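Local atomic coordinates of nodulation fucosyltransferase NodZ (Bradyrhizobium sp., PDB entry 2HHC), a protein that is a nodulation protein of the GT-B clan of glycosyltransferases, a class built from two Rossmann-like domains that face each other across a cleft. Residues R5-R10 / W26-R31; A140-F145 / R294-R299; E164-H169 / A275-V280; H199-A204 / D230-L235. All coordinates share one frame; numbering follows the deposited sequence.

The four contacts show how the chemistry of packing follows place in a GT-B fold. Contact 1 lies within the first sheet's half, contacts 3 and 4 within the second, and contact 2 ties helices of the two halves together. Contacts 1, 3 and 4 are largely buried and apolar: a strand valine set against a helix, a ring beside a sulfur, and two helices meeting through valines, a cysteine and a leucine. Contact 2, partly buried, is the one carried by hydrogen bonds. It touches both neighbours: Trp-26 of contact 1 packs on helix 138-147, while Arg-299 of contact 2 and Val-280 of contact 3 lie on adjacent strands. Contact 4 touches none of the others, though its nearest atoms come within about 7 Å of contact 3.

Contact 1: R5-R10 / W26-R31; sequences RFVISR and WSYAQR
Val-7 carries this strand-to-helix contact alone from its side, setting a single methyl group, CG2, against Tyr-28 and Ala-29. The interaction across the interface is purely apolar. From CG2 it is 3.9 Å to Ala-29 CB, and the methyl lies just as close to the CA of that alanine, so it rests against the helix backbone as much as against a side chain. Beside this, the same methyl approaches the Tyr-28 ring at its edge, near the ring plane, with CG2 4.1 Å from CD2. The valine torsion explains the choice of branch: with CG1 anti to the backbone N (chi1 179°), CG2 takes the place beside that nitrogen and is the methyl presented to the helix. Alanine at the point of closest approach lets the backbones come near, the CA atoms of Val-7 and Ala-29 being 5.9 Å apart.

Polar interactions here stay on the helix or lead elsewhere. Within the helix, Gln-30 N bonds to Trp-26 O at 2.9 Å. The phenol of Tyr-28 turns to another part of the chain, its OH hydrogen-bonded to Ser-121 N, and its ring also meets Phe-115. In the fold, strand 6-10 and helix 15-32 open a beta-alpha-beta unit completed by strand 35-39; strands 35-39 and 125-128 flank strand 6-10, and Ala-29 also touches Val-67 of strand 67-70.

Contact 2: A140-F145 / R294-R299; sequences AERLIF and RLLVPR
Arg-142 reaches across to Leu-295 between the two Rossmann-like halves of the GT-B fold, joining helix 138-147, which packs on helix 15-32, to the C-terminal end of helix 291-296. Its side chain leaves CB with CG anti to the carbonyl carbon (chi1 -67°), and the chain, extended as far as NE, spans the gap between the helices. NE itself turns back to its own helix in a salt bridge with Glu-138 OE2. Beyond it, the guanidinium is set over Leu-295: CZ lies 4.0 Å from Leu-295 CB, which sits over one face of the group, toward its rim. The two end nitrogens share one acceptor. NH2 gives the main bond, 2.7 Å to Leu-295 O with an N-H...O angle of 144°, and NH1 adds a weak one to the same oxygen at 3.1 Å. A cation placed on a carbonyl of the last helical turn would be expected to suit the negative end of the helix dipole.

Next to these bonds, Leu-295 CD1 packs 4.0 Å from Glu-141 CB, the two side chains crossing at about a right angle; the carboxylate of Glu-141 has its own partner in Arg-291, on the same helix as Leu-295. Finally, Leu-296 CD2 meets the guanidinium at its edge, 3.7 Å from Arg-142 NH1.

Contact 3: E164-H169 / A275-V280; sequences EHFSGH and ARCATV
Phe-166 and Cys-277 form a sulfur-aromatic contact in the second Rossmann-like half of the molecule, where the end of helix 152-166 meets the loop leading into strand 279-283. The sulfur comes to the ring from its edge: Cys-277 SG is 5.0 Å from the ring centroid of Phe-166, 74° off the normal, and 3.8 Å from CE2. With SG anti to its carbonyl carbon (chi1 -66°), the cysteine places its sulfur alongside CE2 and CZ.

Apolar packing adds a second touch, as Arg-276 CB lies 4.0 Å from Phe-166 CE2. The rest of that arginine bends away, and in the conformer given its guanidinium makes a cation-pi contact with Tyr-162, whose ring also meets that of Phe-166. Ile-171 of strand 170-176 touches both Phe-166 and Cys-277.

Backbone bonding shapes the exit from the helix. Residues Phe-166 to His-169 make a type II beta turn, with Gly-168 at its third position, closed by His-169 N bonding to Phe-166 O at 3.0 Å.

Contact 4: H199-A204 / D230-L235; sequences HQVCMA and DQVSGL
Two successive helices of the second Rossmann-like half, 192-209 and 226-235, pack against each other here, linked in the chain through strand 217-223. Their meeting is light, with two side chains from each helix. Val-201 faces Val-232 methyl to methyl, CG1 of the first lying 4.3 Å from CG2 of the second. Val-201 offers the branch anti to its backbone N (chi1 170°), whereas the CG2 that Val-232 brings to the meeting is the branch beside the backbone N.

Closer than this is the approach of Cys-202 to Leu-235, where SG lies 3.7 Å from CD1. The cysteine sulfur, anti to the carbonyl carbon (chi1 -65°), points across the interface and meets one branch of the leucine, a van der Waals contact between sulfur and methyl. On the leucine's own segment, Leu-235 N bonds to Val-232 O at 3.0 Å, three residues back rather than four. The nearest approach of the two backbones is the 7.5 Å between Cys-202 CA and Val-232 CA. Both valines and the cysteine are buried, while Leu-235 lies at the exposed margin.

Around the pair, Val-232 also packs on Leu-198 and Ile-205 of helix 192-209, and that helix in turn lies on the sheet: Val-201 touches Phe-283 of strand 279-283 and Ala-204 touches Leu-311 of strand 311-315.

Contact 1: R5-R10 / W26-R31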
loop_
_atom_site.group_PDB
_atom_site.type_symbol
_atom_site.label_atom_id
_atom_site.label_comp_id
_atom_site.label_asym_id
_atom_site.label_seq_id
_atom_site.Cartn_x
_atom_site.Cartn_y
_atom_site.Cartn_z
ATOM N N ARG A 5 24.177 -11.365 1.923
ATOM C CA ARG A 5 23.863 -10.301 0.998
ATOM C C ARG A 5 22.394 -9.878 1.176
ATOM O O ARG A 5 21.587 -10.645 1.734
ATOM C CB ARG A 5 24.128 -10.784 -0.412
ATOM C CG ARG A 5 25.648 -10.910 -0.665
ATOM C CD ARG A 5 26.054 -11.714 -1.902
ATOM N NE ARG A 5 24.974 -11.887 -2.837
ATOM C CZ ARG A 5 24.889 -11.391 -4.078
ATOM N NH1 ARG A 5 25.860 -10.651 -4.679
ATOM N NH2 ARG A 5 23.795 -11.705 -4.739
ATOM N N PHE A 6 22.076 -8.678 0.750
ATOM C CA PHE A 6 20.853 -8.016 1.187
ATOM C C PHE A 6 20.113 -7.267 0.079
ATOM O O PHE A 6 20.722 -6.793 -0.911
ATOM C CB PHE A 6 21.168 -6.997 2.323
ATOM C CG PHE A 6 21.818 -7.625 3.517
ATOM C CD1 PHE A 6 23.190 -7.836 3.551
ATOM C CD2 PHE A 6 21.071 -7.983 4.621
ATOM C CE1 PHE A 6 23.801 -8.381 4.646
ATOM C CE2 PHE A 6 21.685 -8.531 5.734
ATOM C CZ PHE A 6 23.062 -8.713 5.758
ATOM N N VAL A 7 18.817 -7.113 0.294
ATOM C CA VAL A 7 17.969 -6.131 -0.414
ATOM C C VAL A 7 17.275 -5.312 0.650
ATOM O O VAL A 7 16.628 -5.909 1.517
ATOM C CB VAL A 7 16.894 -6.793 -1.341
ATOM C CG1 VAL A 7 16.062 -5.729 -2.012
ATOM C CG2 VAL A 7 17.496 -7.689 -2.351
ATOM N N ILE A 8 17.431 -3.995 0.629
ATOM C CA ILE A 8 16.779 -3.129 1.597
ATOM C C ILE A 8 15.598 -2.481 0.927
ATOM O O ILE A 8 15.725 -1.799 -0.108
ATOM C CB ILE A 8 17.742 -2.074 2.133
ATOM C CG1 ILE A 8 19.031 -2.734 2.710
ATOM C CG2 ILE A 8 17.038 -1.247 3.160
ATOM C CD1 ILE A 8 20.040 -1.738 3.219
ATOM N N SER A 9 14.411 -2.638 1.483
ATOM C CA SER A 9 13.199 -2.007 1.033
ATOM C C SER A 9 12.910 -0.785 1.880
ATOM O O SER A 9 12.483 -0.914 3.040
ATOM C CB SER A 9 12.036 -2.996 1.096
ATOM O OG SER A 9 10.872 -2.387 0.536
ATOM N N ARG A 10 13.132 0.406 1.306
ATOM C CA ARG A 10 12.916 1.671 1.967
ATOM C C ARG A 10 11.689 2.328 1.339
ATOM O O ARG A 10 11.675 2.576 0.115
ATOM C CB ARG A 10 14.119 2.581 1.746
ATOM C CG ARG A 10 15.453 1.898 1.957
ATOM C CD ARG A 10 16.529 2.967 2.277
ATOM N NE ARG A 10 16.385 3.393 3.666
ATOM C CZ ARG A 10 16.151 4.643 4.046
ATOM N NH1 ARG A 10 16.082 5.630 3.160
ATOM N NH2 ARG A 10 15.943 4.920 5.326
ATOM N N TRP A 26 11.119 -8.011 -2.183
ATOM C CA TRP A 26 11.029 -9.410 -1.750
ATOM C C TRP A 26 11.336 -10.333 -2.944
ATOM O O TRP A 26 12.048 -11.324 -2.847
ATOM C CB TRP A 26 9.620 -9.700 -1.125
ATOM C CG TRP A 26 9.503 -11.181 -0.823
ATOM C CD1 TRP A 26 9.901 -11.831 0.299
ATOM C CD2 TRP A 26 9.051 -12.184 -1.735
ATOM N NE1 TRP A 26 9.676 -13.164 0.160
ATOM C CE2 TRP A 26 9.215 -13.425 -1.105
ATOM C CE3 TRP A 26 8.526 -12.133 -3.045
ATOM C CZ2 TRP A 26 8.849 -14.621 -1.724
ATOM C CZ3 TRP A 26 8.191 -13.302 -3.667
ATOM C CH2 TRP A 26 8.356 -14.524 -3.025
ATOM N N SER A 27 10.748 -10.029 -4.093
ATOM C CA SER A 27 10.863 -10.885 -5.240
ATOM C C SER A 27 12.329 -10.957 -5.686
ATOM O O SER A 27 12.819 -12.018 -6.019
ATOM C CB SER A 27 9.974 -10.345 -6.355
ATOM O OG SER A 27 10.152 -11.111 -7.523
ATOM N N TYR A 28 13.033 -9.836 -5.669
ATOM C CA TYR A 28 14.445 -9.847 -6.058
ATOM C C TYR A 28 15.301 -10.579 -5.016
ATOM O O TYR A 28 16.196 -11.353 -5.391
ATOM C CB TYR A 28 14.992 -8.451 -6.304
ATOM C CG TYR A 28 16.298 -8.452 -7.033
ATOM C CD1 TYR A 28 16.358 -8.807 -8.361
ATOM C CD2 TYR A 28 17.495 -8.105 -6.388
ATOM C CE1 TYR A 28 17.543 -8.843 -9.046
ATOM C CE2 TYR A 28 18.713 -8.134 -7.078
ATOM C CZ TYR A 28 18.719 -8.495 -8.412
ATOM O OH TYR A 28 19.889 -8.535 -9.167
ATOM N N ALA A 29 14.989 -10.394 -3.741
ATOM C CA ALA A 29 15.681 -11.136 -2.660
ATOM C C ALA A 29 15.491 -12.646 -2.831
ATOM O O ALA A 29 16.421 -13.445 -2.653
ATOM C CB ALA A 29 15.183 -10.698 -1.322
ATOM N N GLN A 30 14.295 -13.070 -3.196
ATOM C CA GLN A 30 14.026 -14.485 -3.376
ATOM C C GLN A 30 14.828 -15.023 -4.558
ATOM O O GLN A 30 15.474 -16.072 -4.483
ATOM C CB GLN A 30 12.519 -14.875 -3.539
ATOM C CG GLN A 30 12.305 -16.423 -3.350
ATOM C CD GLN A 30 10.932 -17.054 -3.776
ATOM O OE1 GLN A 30 10.507 -18.119 -3.240
ATOM N NE2 GLN A 30 10.288 -16.447 -4.745
ATOM N N ARG A 31 14.822 -14.275 -5.653
ATOM C CA ARG A 31 15.421 -14.754 -6.903
ATOM C C ARG A 31 16.930 -14.918 -6.690
ATOM O O ARG A 31 17.545 -15.841 -7.223
ATOM C CB ARG A 31 15.127 -13.731 -8.017
ATOM C CG ARG A 31 15.647 -14.066 -9.409
ATOM C CD ARG A 31 15.713 -12.807 -10.317
ATOM N NE ARG A 31 16.984 -12.782 -11.028
ATOM C CZ ARG A 31 17.427 -11.782 -11.798
ATOM N NH1 ARG A 31 16.684 -10.702 -12.022
ATOM N NH2 ARG A 31 18.620 -11.889 -12.369
#

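Contact 2: A140-F145 / R294-R299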
loop_
_atom_site.group_PDB
_atom_site.type_symbol
_atom_site.label_atom_id
_atom_site.label_comp_id
_atom_site.label_asym_id
_atom_site.label_seq_id
_atom_site.Cartn_x
_atom_site.Cartn_y
_atom_site.Cartn_z
ATOM N N ALA A 140 3.629 -11.993 -6.090
ATOM C CA ALA A 140 4.505 -11.438 -5.073
ATOM C C ALA A 140 3.725 -10.505 -4.121
ATOM O O ALA A 140 3.902 -10.505 -2.914
ATOM C CB ALA A 140 5.695 -10.745 -5.669
ATOM N N GLU A 141 2.838 -9.703 -4.704
ATOM C CA GLU A 141 2.027 -8.778 -3.921
ATOM C C GLU A 141 1.143 -9.572 -2.963
ATOM O O GLU A 141 0.993 -9.236 -1.774
ATOM C CB GLU A 141 1.144 -7.909 -4.833
ATOM C CG GLU A 141 1.897 -6.910 -5.680
ATOM C CD GLU A 141 0.911 -6.249 -6.609
ATOM O OE1 GLU A 141 0.115 -5.389 -6.083
ATOM O OE2 GLU A 141 0.781 -6.609 -7.799
ATOM N N ARG A 142 0.485 -10.610 -3.458
ATOM C CA ARG A 142 -0.430 -11.401 -2.618
ATOM C C ARG A 142 0.362 -12.091 -1.524
ATOM O O ARG A 142 -0.122 -12.263 -0.361
ATOM C CB ARG A 142 -1.168 -12.446 -3.487
ATOM C CG ARG A 142 -2.100 -11.815 -4.454
ATOM C CD ARG A 142 -2.708 -12.915 -5.387
ATOM N NE ARG A 142 -3.597 -12.363 -6.392
ATOM C CZ ARG A 142 -4.813 -11.998 -6.139
ATOM N NH1 ARG A 142 -5.317 -12.193 -4.929
ATOM N NH2 ARG A 142 -5.548 -11.500 -7.113
ATOM N N LEU A 143 1.542 -12.568 -1.850
ATOM C CA LEU A 143 2.393 -13.223 -0.849
ATOM C C LEU A 143 2.717 -12.300 0.307
ATOM O O LEU A 143 2.675 -12.671 1.458
ATOM C CB LEU A 143 3.586 -13.861 -1.529
ATOM C CG LEU A 143 4.203 -14.851 -0.580
ATOM C CD1 LEU A 143 4.719 -15.996 -1.379
ATOM C CD2 LEU A 143 5.263 -14.059 0.178
ATOM N N ILE A 144 3.000 -11.046 0.038
ATOM C CA ILE A 144 3.289 -10.104 1.122
ATOM C C ILE A 144 2.061 -9.942 1.992
ATOM O O ILE A 144 2.159 -10.012 3.220
ATOM C CB ILE A 144 3.711 -8.728 0.554
ATOM C CG1 ILE A 144 5.122 -8.831 -0.057
ATOM C CG2 ILE A 144 3.649 -7.644 1.554
ATOM C CD1 ILE A 144 6.222 -9.250 0.833
ATOM N N PHE A 145 0.894 -9.699 1.406
ATOM C CA PHE A 145 -0.329 -9.532 2.246
ATOM C C PHE A 145 -0.658 -10.721 3.101
ATOM O O PHE A 145 -1.235 -10.608 4.177
ATOM C CB PHE A 145 -1.503 -9.057 1.400
ATOM C CG PHE A 145 -1.461 -7.590 1.082
ATOM C CD1 PHE A 145 -1.800 -6.638 2.038
ATOM C CD2 PHE A 145 -1.126 -7.174 -0.139
ATOM C CE1 PHE A 145 -1.784 -5.319 1.758
ATOM C CE2 PHE A 145 -1.083 -5.807 -0.411
ATOM C CZ PHE A 145 -1.403 -4.924 0.570
ATOM N N ARG A 294 -8.274 -4.279 -5.075
ATOM C CA ARG A 294 -8.226 -4.694 -6.457
ATOM C C ARG A 294 -7.829 -6.170 -6.604
ATOM O O ARG A 294 -8.358 -6.887 -7.449
ATOM C CB ARG A 294 -7.283 -3.791 -7.266
ATOM C CG ARG A 294 -6.989 -4.231 -8.685
ATOM C CD ARG A 294 -8.230 -4.286 -9.566
ATOM N NE ARG A 294 -7.977 -4.789 -10.925
ATOM C CZ ARG A 294 -7.864 -6.082 -11.256
ATOM N NH1 ARG A 294 -7.969 -7.025 -10.334
ATOM N NH2 ARG A 294 -7.655 -6.432 -12.517
ATOM N N LEU A 295 -6.855 -6.612 -5.814
ATOM C CA LEU A 295 -6.432 -8.032 -5.837
ATOM C C LEU A 295 -7.505 -9.007 -5.372
ATOM O O LEU A 295 -7.544 -10.178 -5.865
ATOM C CB LEU A 295 -5.185 -8.192 -4.958
ATOM C CG LEU A 295 -3.931 -7.516 -5.537
ATOM C CD1 LEU A 295 -2.825 -7.546 -4.436
ATOM C CD2 LEU A 295 -3.492 -7.984 -6.885
ATOM N N LEU A 296 -8.334 -8.598 -4.434
ATOM C CA LEU A 296 -9.279 -9.536 -3.769
ATOM C C LEU A 296 -10.769 -9.414 -4.089
ATOM O O LEU A 296 -11.480 -10.420 -4.021
ATOM C CB LEU A 296 -9.099 -9.507 -2.254
ATOM C CG LEU A 296 -7.778 -10.022 -1.659
ATOM C CD1 LEU A 296 -7.815 -9.892 -0.120
ATOM C CD2 LEU A 296 -7.588 -11.425 -2.057
ATOM N N VAL A 297 -11.248 -8.228 -4.382
ATOM C CA VAL A 297 -12.686 -7.977 -4.467
ATOM C C VAL A 297 -13.256 -8.433 -5.784
ATOM O O VAL A 297 -12.598 -8.329 -6.826
ATOM C CB VAL A 297 -12.931 -6.465 -4.292
ATOM C CG1 VAL A 297 -14.338 -6.010 -4.629
ATOM C CG2 VAL A 297 -12.529 -6.026 -2.873
ATOM N N PRO A 298 -14.469 -9.007 -5.750
ATOM C CA PRO A 298 -15.065 -9.514 -6.998
ATOM C C PRO A 298 -15.222 -8.526 -8.168
ATOM O O PRO A 298 -15.033 -8.901 -9.345
ATOM C CB PRO A 298 -16.442 -9.991 -6.530
ATOM C CG PRO A 298 -16.250 -10.384 -5.127
ATOM C CD PRO A 298 -15.261 -9.381 -4.570
ATOM N N ARG A 299 -15.598 -7.296 -7.863
ATOM C CA ARG A 299 -15.856 -6.306 -8.924
ATOM C C ARG A 299 -15.259 -4.949 -8.545
ATOM O O ARG A 299 -15.383 -4.495 -7.408
ATOM C CB ARG A 299 -17.358 -6.123 -9.145
ATOM C CG ARG A 299 -18.100 -7.336 -9.670
ATOM C CD ARG A 299 -19.417 -7.380 -8.894
ATOM N NE ARG A 299 -20.550 -7.547 -9.725
ATOM C CZ ARG A 299 -21.821 -7.581 -9.321
ATOM N NH1 ARG A 299 -22.184 -7.432 -8.056
ATOM N NH2 ARG A 299 -22.740 -7.780 -10.221
#

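Contact 3: E164-H169 / A275-V280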
loop_
_atom_site.group_PDB
_atom_site.type_symbol
_atom_site.label_atom_id
_atom_site.label_comp_id
_atom_site.label_asym_id
_atom_site.label_seq_id
_atom_site.Cartn_x
_atom_site.Cartn_y
_atom_site.Cartn_z
ATOM N N GLU A 164 -19.948 -5.364 12.887
ATOM C CA GLU A 164 -20.921 -4.300 13.094
ATOM C C GLU A 164 -21.591 -3.843 11.809
ATOM O O GLU A 164 -22.727 -3.396 11.858
ATOM C CB GLU A 164 -20.252 -3.102 13.793
ATOM C CG GLU A 164 -19.962 -3.355 15.233
ATOM C CD GLU A 164 -18.814 -2.559 15.817
ATOM O OE1 GLU A 164 -18.211 -1.721 15.081
ATOM O OE2 GLU A 164 -18.484 -2.848 17.004
ATOM N N HIS A 165 -20.930 -3.961 10.664
ATOM C CA HIS A 165 -21.406 -3.333 9.394
ATOM C C HIS A 165 -21.387 -4.260 8.175
ATOM O O HIS A 165 -22.259 -4.141 7.299
ATOM C CB HIS A 165 -20.532 -2.132 9.033
ATOM C CG HIS A 165 -20.478 -1.080 10.081
ATOM N ND1 HIS A 165 -21.516 -0.180 10.275
ATOM C CD2 HIS A 165 -19.518 -0.759 10.975
ATOM C CE1 HIS A 165 -21.194 0.618 11.279
ATOM N NE2 HIS A 165 -19.988 0.292 11.716
ATOM N N PHE A 166 -20.395 -5.122 8.079
ATOM C CA PHE A 166 -20.136 -5.969 6.914
ATOM C C PHE A 166 -20.892 -7.311 6.954
ATOM O O PHE A 166 -21.453 -7.752 5.932
ATOM C CB PHE A 166 -18.654 -6.253 6.774
ATOM C CG PHE A 166 -17.857 -5.157 6.179
ATOM C CD1 PHE A 166 -17.654 -3.980 6.856
ATOM C CD2 PHE A 166 -17.306 -5.311 4.920
ATOM C CE1 PHE A 166 -16.856 -2.924 6.260
ATOM C CE2 PHE A 166 -16.588 -4.323 4.363
ATOM C CZ PHE A 166 -16.367 -3.138 5.022
ATOM N N SER A 167 -20.902 -7.979 8.111
ATOM C CA SER A 167 -21.546 -9.256 8.243
ATOM C C SER A 167 -23.026 -9.128 7.898
ATOM O O SER A 167 -23.720 -8.227 8.347
ATOM C CB SER A 167 -21.347 -9.778 9.677
ATOM O OG SER A 167 -22.032 -10.997 9.846
ATOM N N GLY A 168 -23.506 -10.052 7.082
ATOM C CA GLY A 168 -24.902 -10.080 6.713
ATOM C C GLY A 168 -25.238 -9.203 5.538
ATOM O O GLY A 168 -26.375 -9.172 5.115
ATOM N N HIS A 169 -24.242 -8.485 5.013
ATOM C CA HIS A 169 -24.480 -7.450 4.007
ATOM C C HIS A 169 -23.533 -7.560 2.823
ATOM O O HIS A 169 -22.523 -8.230 2.894
ATOM C CB HIS A 169 -24.354 -6.069 4.652
ATOM C CG HIS A 169 -25.493 -5.719 5.563
ATOM N ND1 HIS A 169 -25.563 -6.132 6.876
ATOM C CD2 HIS A 169 -26.636 -5.028 5.327
ATOM C CE1 HIS A 169 -26.691 -5.696 7.413
ATOM N NE2 HIS A 169 -27.354 -5.013 6.498
ATOM N N ALA A 275 -10.873 -4.411 1.147
ATOM C CA ALA A 275 -10.634 -5.714 0.517
ATOM C C ALA A 275 -11.666 -6.794 0.847
ATOM O O ALA A 275 -11.625 -7.888 0.289
ATOM C CB ALA A 275 -9.249 -6.203 0.848
ATOM N N ARG A 276 -12.573 -6.466 1.758
ATOM C CA ARG A 276 -13.687 -7.318 2.174
ATOM C C ARG A 276 -15.006 -6.988 1.487
ATOM O O ARG A 276 -16.055 -7.605 1.739
ATOM C CB ARG A 276 -13.913 -7.181 3.694
ATOM C CG ARG A 276 -12.719 -7.500 4.646
ATOM C CD ARG A 276 -12.382 -8.989 4.813
ATOM N NE ARG A 276 -13.305 -9.705 5.705
ATOM C CZ ARG A 276 -13.262 -9.706 7.045
ATOM N NH1 ARG A 276 -12.399 -8.939 7.733
ATOM N NH2 ARG A 276 -14.156 -10.421 7.703
ATOM N N CYS A 277 -14.989 -5.953 0.669
ATOM C CA CYS A 277 -16.209 -5.508 -0.019
ATOM C C CYS A 277 -16.541 -6.374 -1.232
ATOM O O CYS A 277 -15.725 -7.143 -1.716
ATOM C CB CYS A 277 -16.036 -4.061 -0.442
ATOM S SG CYS A 277 -15.900 -2.898 0.930
ATOM N N ALA A 278 -17.799 -6.250 -1.673
ATOM C CA ALA A 278 -18.269 -6.963 -2.835
ATOM C C ALA A 278 -17.891 -6.265 -4.109
ATOM O O ALA A 278 -17.656 -6.895 -5.123
ATOM C CB ALA A 278 -19.766 -7.168 -2.754
ATOM N N THR A 279 -17.927 -4.938 -4.051
ATOM C CA THR A 279 -17.585 -4.092 -5.154
ATOM C C THR A 279 -16.773 -2.953 -4.554
ATOM O O THR A 279 -17.106 -2.480 -3.452
ATOM C CB THR A 279 -18.846 -3.490 -5.796
ATOM O OG1 THR A 279 -19.594 -4.534 -6.395
ATOM C CG2 THR A 279 -18.493 -2.424 -6.860
ATOM N N VAL A 280 -15.725 -2.546 -5.246
ATOM C CA VAL A 280 -14.940 -1.372 -4.826
ATOM C C VAL A 280 -14.827 -0.378 -5.966
ATOM O O VAL A 280 -14.520 -0.703 -7.105
ATOM C CB VAL A 280 -13.539 -1.745 -4.311
ATOM C CG1 VAL A 280 -12.743 -0.486 -3.931
ATOM C CG2 VAL A 280 -13.674 -2.526 -3.054
#

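Contact 4: H199-A204 / D230-L235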
loop_
_atom_site.group_PDB
_atom_site.type_symbol
_atom_site.label_atom_id
_atom_site.label_comp_id
_atom_site.label_asym_id
_atom_site.label_seq_id
_atom_site.Cartn_x
_atom_site.Cartn_y
_atom_site.Cartn_z
ATOM N N HIS A 199 -19.879 14.800 -8.389
ATOM C CA HIS A 199 -20.797 14.210 -9.356
ATOM C C HIS A 199 -20.326 12.862 -9.877
ATOM O O HIS A 199 -21.107 11.925 -9.958
ATOM C CB HIS A 199 -21.010 15.145 -10.532
ATOM C CG HIS A 199 -21.962 14.615 -11.555
ATOM N ND1 HIS A 199 -23.294 14.401 -11.286
ATOM C CD2 HIS A 199 -21.790 14.295 -12.861
ATOM C CE1 HIS A 199 -23.899 13.947 -12.371
ATOM N NE2 HIS A 199 -23.008 13.877 -13.344
ATOM N N GLN A 200 -19.037 12.768 -10.207
ATOM C CA GLN A 200 -18.463 11.533 -10.753
ATOM C C GLN A 200 -18.535 10.396 -9.760
ATOM O O GLN A 200 -18.902 9.291 -10.129
ATOM C CB GLN A 200 -17.009 11.782 -11.196
ATOM C CG GLN A 200 -16.946 12.628 -12.394
ATOM C CD GLN A 200 -15.545 12.890 -12.890
ATOM O OE1 GLN A 200 -14.568 12.794 -12.144
ATOM N NE2 GLN A 200 -15.446 13.209 -14.179
ATOM N N VAL A 201 -18.199 10.658 -8.503
ATOM C CA VAL A 201 -18.339 9.716 -7.443
ATOM C C VAL A 201 -19.766 9.246 -7.280
ATOM O O VAL A 201 -20.024 8.076 -7.078
ATOM C CB VAL A 201 -17.833 10.311 -6.084
ATOM C CG1 VAL A 201 -18.191 9.420 -4.924
ATOM C CG2 VAL A 201 -16.284 10.540 -6.154
ATOM N N CYS A 202 -20.702 10.181 -7.369
ATOM C CA CYS A 202 -22.094 9.789 -7.301
ATOM C C CYS A 202 -22.492 8.880 -8.444
ATOM O O CYS A 202 -23.238 7.930 -8.200
ATOM C CB CYS A 202 -23.043 10.981 -7.224
ATOM S SG CYS A 202 -22.860 11.955 -5.687
ATOM N N MET A 203 -22.058 9.198 -9.661
ATOM C CA MET A 203 -22.323 8.334 -10.817
ATOM C C MET A 203 -21.767 6.923 -10.608
ATOM O O MET A 203 -22.421 5.932 -10.957
ATOM C CB MET A 203 -21.627 8.876 -12.086
ATOM C CG MET A 203 -21.825 10.340 -12.439
ATOM S SD MET A 203 -21.076 10.629 -14.057
ATOM C CE MET A 203 -19.807 11.841 -13.871
ATOM N N ALA A 204 -20.556 6.825 -10.065
ATOM C CA ALA A 204 -19.944 5.522 -9.784
ATOM C C ALA A 204 -20.764 4.763 -8.755
ATOM O O ALA A 204 -20.972 3.554 -8.904
ATOM C CB ALA A 204 -18.513 5.680 -9.310
ATOM N N ASP A 230 -19.787 13.947 4.408
ATOM C CA ASP A 230 -21.108 14.572 4.665
ATOM C C ASP A 230 -21.966 14.561 3.417
ATOM O O ASP A 230 -23.166 14.262 3.505
ATOM C CB ASP A 230 -20.952 15.988 5.159
ATOM C CG ASP A 230 -20.338 16.073 6.552
ATOM O OD1 ASP A 230 -20.306 15.022 7.241
ATOM O OD2 ASP A 230 -19.835 17.154 6.908
ATOM N N GLN A 231 -21.393 14.909 2.271
ATOM C CA GLN A 231 -22.189 14.964 1.049
ATOM C C GLN A 231 -22.628 13.597 0.572
ATOM O O GLN A 231 -23.805 13.381 0.282
ATOM C CB GLN A 231 -21.426 15.701 -0.058
ATOM C CG GLN A 231 -21.145 17.177 0.239
ATOM C CD GLN A 231 -19.909 17.755 -0.494
ATOM O OE1 GLN A 231 -19.638 18.951 -0.392
ATOM N NE2 GLN A 231 -19.173 16.903 -1.215
ATOM N N VAL A 232 -21.696 12.676 0.457
ATOM C CA VAL A 232 -22.040 11.331 0.005
ATOM C C VAL A 232 -23.026 10.680 0.976
ATOM O O VAL A 232 -24.041 10.079 0.566
ATOM C CB VAL A 232 -20.802 10.461 -0.190
ATOM C CG1 VAL A 232 -21.224 9.006 -0.475
ATOM C CG2 VAL A 232 -19.918 11.030 -1.286
ATOM N N SER A 233 -22.851 10.911 2.271
ATOM C CA SER A 233 -23.774 10.353 3.258
ATOM C C SER A 233 -25.161 10.908 3.097
ATOM O O SER A 233 -26.173 10.265 3.430
ATOM C CB SER A 233 -23.252 10.613 4.684
ATOM O OG SER A 233 -21.992 9.957 4.859
ATOM N N GLY A 234 -25.294 12.179 2.665
ATOM C CA GLY A 234 -26.590 12.809 2.499
ATOM C C GLY A 234 -27.265 12.520 1.167
ATOM O O GLY A 234 -28.408 12.845 1.000
ATOM N N LEU A 235 -26.497 11.856 0.267
ATOM C CA LEU A 235 -26.969 11.554 -1.099
ATOM C C LEU A 235 -27.373 10.095 -1.318
ATOM O O LEU A 235 -28.081 9.805 -2.325
ATOM C CB LEU A 235 -25.895 11.947 -2.143
ATOM C CG LEU A 235 -25.837 13.476 -2.339
ATOM C CD1 LEU A 235 -24.552 13.908 -2.978
ATOM C CD2 LEU A 235 -26.973 13.963 -3.152
#